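PDB 4TUF: major extracellular endoglucanase from Xanthomonas campestris pv. campestris, which hydrolyses internal beta-1,4-glucosidic linkages in cellulose, lichenin and cereal beta-D-glucans through the glycoside hydrolase family 5 catalytic domain that forms this chain. Local coordinates for residues Q131-L136 with S181-A186; L152-E157 with K175-G180. All coordinates share one frame; numbering follows the deposited sequence.

Contact 1 (Q131-L136 with S181-A186); sequences QWLADL and SAAVLA. With 2HP (dihydrogenphosphate ion), chain G.
Leu136 and Val184 meet because Val184 sets CG1 anti to its backbone N (chi1 171°), which puts CG2 beside that N and facing Leu136 CB. Leu136 CB and Val184 CG2 lie 3.9 Å apart. Both helices belong to the outer layer of the TIM barrel: 131-136 lies on helix 129-143 and 181-186 on helix 173-187, the helices on either side of strand 149-153 in the chain. The contact is apolar. Leu136 points its CB at the other helix, while its CG stands beside its own backbone N (chi1 -64°). That leaves CB as the atom nearest Val184, while Leu136 CD1 lies 3.6 Å above one face of the Trp132 ring, near the rim. Leu136 and Val184 are both buried, and both also touch Leu152 of strand 149-153. The pair therefore packs where both helices meet the barrel strand. Val184 also rests on Ile193 of the next strand. Farther out, Leu133 reaches across with CD2, which approaches the methyl CB of Ala183 at 4.3 Å. The small alanine side chain meets the tip of the leucine here, and Arg137 lies against it as well. This second pair is partly exposed, so the interface runs from a buried inner part to a partly open outer one. Away from the partner helix, Gln131 and Asp135, one turn apart, face a bound dihydrogenphosphate ion. Asp135 OD2 is hydrogen-bonded to Tyr127 OH. Gln131 OE1 accepts from Thr128 N, which helps to fix how the amide is turned. Gln131 NE2 donates to O4 of the ion over 2.9 Å, with an N-H...O angle of 164°.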
loop_
_atom_site.group_PDB
_atom_site.type_symbol
_atom_site.label_atom_id
_atom_site.label_comp_id
_atom_site.label_asym_id
_atom_site.label_seq_id
_atom_site.Cartn_x
_atom_site.Cartn_y
_atom_site.Cartn_z
ATOM N N GLN A 131 -11.683 -2.719 17.963
ATOM C CA GLN A 131 -10.294 -3.171 17.955
ATOM C C GLN A 131 -9.543 -2.561 16.779
ATOM O O GLN A 131 -8.391 -2.153 16.913
ATOM C CB GLN A 131 -10.207 -4.697 17.893
ATOM C CG GLN A 131 -10.751 -5.409 19.109
ATOM C CD GLN A 131 -10.667 -6.918 18.985
ATOM O OE1 GLN A 131 -11.608 -7.572 18.533
ATOM N NE2 GLN A 131 -9.534 -7.477 19.383
ATOM N N TRP A 132 -10.206 -2.499 15.628
ATOM C CA TRP A 132 -9.614 -1.901 14.435
ATOM C C TRP A 132 -9.205 -0.456 14.687
ATOM O O TRP A 132 -8.057 -0.083 14.465
ATOM C CB TRP A 132 -10.586 -1.972 13.256
ATOM C CG TRP A 132 -10.086 -1.278 12.032
ATOM C CD1 TRP A 132 -8.934 -1.543 11.351
ATOM C CD2 TRP A 132 -10.730 -0.206 11.331
ATOM N NE1 TRP A 132 -8.813 -0.696 10.278
ATOM C CE2 TRP A 132 -9.904 0.134 10.240
ATOM C CE3 TRP A 132 -11.921 0.507 11.526
ATOM C CZ2 TRP A 132 -10.232 1.145 9.342
ATOM C CZ3 TRP A 132 -12.244 1.513 10.636
ATOM C CH2 TRP A 132 -11.401 1.823 9.555
ATOM N N LEU A 133 -10.142 0.354 15.161
ATOM C CA LEU A 133 -9.843 1.747 15.471
ATOM C C LEU A 133 -8.764 1.863 16.543
ATOM O O LEU A 133 -7.869 2.707 16.439
ATOM C CB LEU A 133 -11.104 2.474 15.920
ATOM C CG LEU A 133 -12.219 2.551 14.882
ATOM C CD1 LEU A 133 -13.514 3.012 15.521
ATOM C CD2 LEU A 133 -11.819 3.483 13.759
ATOM N N ALA A 134 -8.837 1.017 17.569
ATOM C CA ALA A 134 -7.862 1.093 18.654
ATOM C C ALA A 134 -6.459 0.803 18.131
ATOM O O ALA A 134 -5.485 1.420 18.557
ATOM C CB ALA A 134 -8.226 0.137 19.773
ATOM N N ASP A 135 -6.361 -0.120 17.182
ATOM C CA ASP A 135 -5.062 -0.498 16.647
ATOM C C ASP A 135 -4.477 0.621 15.784
ATOM O O ASP A 135 -3.281 0.905 15.864
ATOM C CB ASP A 135 -5.171 -1.814 15.871
ATOM C CG ASP A 135 -5.341 -3.024 16.800
ATOM O OD1 ASP A 135 -5.038 -2.896 18.012
ATOM O OD2 ASP A 135 -5.778 -4.097 16.327
ATOM N N LEU A 136 -5.320 1.267 14.982
ATOM C CA LEU A 136 -4.913 2.470 14.255
ATOM C C LEU A 136 -4.401 3.558 15.209
ATOM O O LEU A 136 -3.358 4.161 14.966
ATOM C CB LEU A 136 -6.074 3.018 13.417
ATOM C CG LEU A 136 -6.601 2.132 12.280
ATOM C CD1 LEU A 136 -7.771 2.796 11.582
ATOM C CD2 LEU A 136 -5.506 1.791 11.280
ATOM N N SER A 181 -10.226 7.663 10.078
ATOM C CA SER A 181 -9.584 8.951 9.868
ATOM C C SER A 181 -9.589 9.789 11.149
ATOM O O SER A 181 -8.546 10.273 11.591
ATOM C CB SER A 181 -10.285 9.703 8.735
ATOM O OG SER A 181 -9.629 10.922 8.443
ATOM N N ALA A 182 -10.768 9.946 11.742
ATOM C CA ALA A 182 -10.933 10.735 12.958
ATOM C C ALA A 182 -10.056 10.214 14.094
ATOM O O ALA A 182 -9.445 10.999 14.820
ATOM C CB ALA A 182 -12.397 10.742 13.383
ATOM N N ALA A 183 -9.996 8.892 14.241
ATOM C CA ALA A 183 -9.189 8.261 15.279
ATOM C C ALA A 183 -7.707 8.586 15.113
ATOM O O ALA A 183 -7.049 9.013 16.064
ATOM C CB ALA A 183 -9.401 6.754 15.271
ATOM N N VAL A 184 -7.188 8.388 13.904
ATOM C CA VAL A 184 -5.779 8.639 13.635
ATOM C C VAL A 184 -5.411 10.116 13.802
ATOM O O VAL A 184 -4.398 10.436 14.420
ATOM C CB VAL A 184 -5.389 8.173 12.220
ATOM C CG1 VAL A 184 -3.986 8.645 11.866
ATOM C CG2 VAL A 184 -5.479 6.662 12.122
ATOM N N LEU A 185 -6.236 11.017 13.273
ATOM C CA LEU A 185 -5.898 12.442 13.289
ATOM C C LEU A 185 -6.052 13.064 14.678
ATOM O O LEU A 185 -5.493 14.123 14.962
ATOM C CB LEU A 185 -6.751 13.210 12.276
ATOM C CG LEU A 185 -6.463 12.958 10.791
ATOM C CD1 LEU A 185 -7.314 13.868 9.908
ATOM C CD2 LEU A 185 -4.983 13.140 10.478
ATOM N N ALA A 186 -6.806 12.409 15.548
ATOM C CA ALA A 186 -6.952 12.895 16.914
ATOM C C ALA A 186 -5.640 12.733 17.661
ATOM O O ALA A 186 -5.364 13.460 18.614
ATOM C CB ALA A 186 -8.067 12.152 17.631
HETATM P P 2HP G . -6.394 -5.395 20.174
HETATM O O1 2HP G . -6.210 -3.906 20.357
HETATM O O2 2HP G . -6.520 -5.713 18.701
HETATM O O3 2HP G . -5.190 -6.132 20.717
HETATM O O4 2HP G . -7.634 -5.844 20.920
#

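Contact 2 (L152-E157 with K175-G180); sequences LDLKNE and KAAERG. With 2HP (dihydrogenphosphate ion), chain H.
Leu154 comes just past the end of the clearly extended residues Leu152 and Asp153, where the backbone turns to phi -55° and psi -39°, and its CA lies 6.6 Å from that of Gly180 on the helix. Leu154 directs its CB at the helix and makes the contact through CD1. Leu154 CD1 lies 4.1 Å from Ala177 CB. It also faces the helix backbone: Ala177 O is its nearest atom there, and Leu154 CD1 is 4.0 Å from Gly180 C. Gly180 presents only backbone to the leucine, and all three residues are buried. Strand 149-153 and helix 173-187 are consecutive parts of a beta-alpha-beta unit of the TIM barrel, completed by strand 192-195. Farther along come Asn156 and Glu157, the Asn-Glu pair that holds the acid/base glutamate in this family. Glu157 is probably the proton donor, and its OE2 is hydrogen-bonded to His236 and Tyr238. Before it, Lys155 NZ bonds to Asn156 O at 2.6 Å, from 41° above the carbonyl plane, and also to Ser119 O. On the outer side of the helix, Lys175 bends at chi2 and chi3 to bring NZ to the syn side of Glu178 OE2, a salt bridge of 3.1 Å. The same bent chain passes a dihydrogenphosphate ion, with Lys175 CG 3.6 Å from its O3.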
loop_
_atom_site.group_PDB
_atom_site.type_symbol
_atom_site.label_atom_id
_atom_site.label_comp_id
_atom_site.label_asym_id
_atom_site.label_seq_id
_atom_site.Cartn_x
_atom_site.Cartn_y
_atom_site.Cartn_z
ATOM N N LEU A 152 -1.052 6.690 7.582
ATOM C CA LEU A 152 -1.630 5.355 7.684
ATOM C C LEU A 152 -2.567 5.017 6.538
ATOM O O LEU A 152 -3.432 5.813 6.166
ATOM C CB LEU A 152 -2.383 5.203 9.009
ATOM C CG LEU A 152 -1.710 4.339 10.076
ATOM C CD1 LEU A 152 -2.279 4.619 11.452
ATOM C CD2 LEU A 152 -1.901 2.885 9.723
ATOM N N ASP A 153 -2.367 3.827 5.981
ATOM C CA ASP A 153 -3.300 3.212 5.046
ATOM C C ASP A 153 -4.316 2.441 5.893
ATOM O O ASP A 153 -4.010 1.352 6.385
ATOM C CB ASP A 153 -2.552 2.294 4.068
ATOM C CG ASP A 153 -3.414 1.833 2.900
ATOM O OD1 ASP A 153 -4.656 1.842 3.027
ATOM O OD2 ASP A 153 -2.839 1.449 1.855
ATOM N N LEU A 154 -5.513 3.009 6.057
ATOM C CA LEU A 154 -6.455 2.587 7.101
ATOM C C LEU A 154 -6.818 1.104 7.106
ATOM O O LEU A 154 -6.955 0.505 8.169
ATOM C CB LEU A 154 -7.744 3.399 7.001
ATOM C CG LEU A 154 -7.654 4.903 7.253
ATOM C CD1 LEU A 154 -9.052 5.477 7.326
ATOM C CD2 LEU A 154 -6.869 5.226 8.520
ATOM N N LYS A 155 -6.981 0.520 5.925
ATOM C CA LYS A 155 -7.344 -0.893 5.807
ATOM C C LYS A 155 -7.045 -1.390 4.397
ATOM O O LYS A 155 -7.430 -0.766 3.407
ATOM C CB LYS A 155 -8.824 -1.098 6.164
ATOM C CG LYS A 155 -9.538 -2.219 5.424
ATOM C CD LYS A 155 -9.399 -3.531 6.156
ATOM C CE LYS A 155 -10.296 -4.599 5.548
ATOM N NZ LYS A 155 -9.936 -4.956 4.154
ATOM N N ASN A 156 -6.374 -2.525 4.295
ATOM C CA ASN A 156 -5.983 -3.054 3.000
ATOM C C ASN A 156 -7.088 -3.757 2.237
ATOM O O ASN A 156 -7.731 -4.647 2.757
ATOM C CB ASN A 156 -4.802 -4.012 3.172
ATOM C CG ASN A 156 -4.169 -4.409 1.860
ATOM O OD1 ASN A 156 -3.552 -3.599 1.192
ATOM N ND2 ASN A 156 -4.308 -5.663 1.499
ATOM N N GLU A 157 -7.256 -3.376 0.979
ATOM C CA GLU A 157 -8.071 -4.113 0.022
ATOM C C GLU A 157 -9.510 -4.469 0.378
ATOM O O GLU A 157 -9.886 -5.636 0.347
ATOM C CB GLU A 157 -7.310 -5.319 -0.497
ATOM C CG GLU A 157 -6.044 -4.906 -1.212
ATOM C CD GLU A 157 -5.425 -6.025 -1.996
ATOM O OE1 GLU A 157 -5.673 -7.188 -1.658
ATOM O OE2 GLU A 157 -4.688 -5.733 -2.949
ATOM N N LYS A 175 -17.854 5.263 5.411
ATOM C CA LYS A 175 -18.106 5.736 6.763
ATOM C C LYS A 175 -17.090 5.171 7.751
ATOM O O LYS A 175 -16.666 5.860 8.683
ATOM C CB LYS A 175 -19.523 5.373 7.194
ATOM C CG LYS A 175 -20.584 5.869 6.230
ATOM C CD LYS A 175 -20.480 7.369 6.000
ATOM C CE LYS A 175 -21.014 8.158 7.178
ATOM N NZ LYS A 175 -21.125 9.602 6.835
ATOM N N ALA A 176 -16.702 3.916 7.549
ATOM C CA ALA A 176 -15.700 3.295 8.403
ATOM C C ALA A 176 -14.351 3.993 8.243
ATOM O O ALA A 176 -13.584 4.098 9.198
ATOM C CB ALA A 176 -15.580 1.825 8.095
ATOM N N ALA A 177 -14.075 4.488 7.039
ATOM C CA ALA A 177 -12.828 5.206 6.778
ATOM C C ALA A 177 -12.834 6.577 7.442
ATOM O O ALA A 177 -11.798 7.070 7.883
ATOM C CB ALA A 177 -12.597 5.345 5.291
ATOM N N GLU A 178 -14.010 7.192 7.501
ATOM C CA GLU A 178 -14.167 8.464 8.191
ATOM C C GLU A 178 -13.883 8.306 9.679
ATOM O O GLU A 178 -13.218 9.144 10.283
ATOM C CB GLU A 178 -15.570 9.022 7.976
ATOM C CG GLU A 178 -15.855 9.366 6.532
ATOM C CD GLU A 178 -17.282 9.817 6.304
ATOM O OE1 GLU A 178 -17.588 10.275 5.179
ATOM O OE2 GLU A 178 -18.094 9.709 7.247
ATOM N N ARG A 179 -14.379 7.219 10.264
ATOM C CA ARG A 179 -14.177 6.967 11.685
ATOM C C ARG A 179 -12.715 6.606 11.969
ATOM O O ARG A 179 -12.157 7.005 12.988
ATOM C CB ARG A 179 -15.122 5.864 12.175
ATOM C CG ARG A 179 -16.594 6.216 12.022
ATOM C CD ARG A 179 -17.525 5.270 12.780
ATOM N NE ARG A 179 -17.674 3.951 12.164
ATOM C CZ ARG A 179 -18.475 3.680 11.134
ATOM N NH1 ARG A 179 -19.193 4.645 10.579
ATOM N NH2 ARG A 179 -18.553 2.446 10.649
ATOM N N GLY A 180 -12.097 5.862 11.060
ATOM C CA GLY A 180 -10.679 5.563 11.166
ATOM C C GLY A 180 -9.843 6.820 11.031
ATOM O O GLY A 180 -8.879 7.027 11.770
HETATM P P 2HP H . -24.434 4.987 6.956
HETATM O O1 2HP H . -23.855 5.286 8.322
HETATM O O2 2HP H . -24.429 6.239 6.102
HETATM O O3 2HP H . -23.604 3.927 6.273
HETATM O O4 2HP H . -25.850 4.480 7.129
#

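In the fold
The centres of contacts 1 and 2 lie 9 Å apart on one side of the barrel. Both use helix 173-187, contact 2 earlier along it and contact 1 later. In the chain, contact 2 is nested inside the loop closed by contact 1. Their segments also touch directly. Trp132 NE1 of contact 1 probably donates a hydrogen bond to Leu154 O of contact 2, at 3.1 Å. Leu133 CD2 packs 3.5 Å from Gly180 CA. Helix 129-143 is thereby tied to the segment that leads to the likely catalytic Glu157. The apolar pairs themselves lie away from the catalytic residues. The phosphates at Gln131 and Lys175 lie at the outer side of the helices.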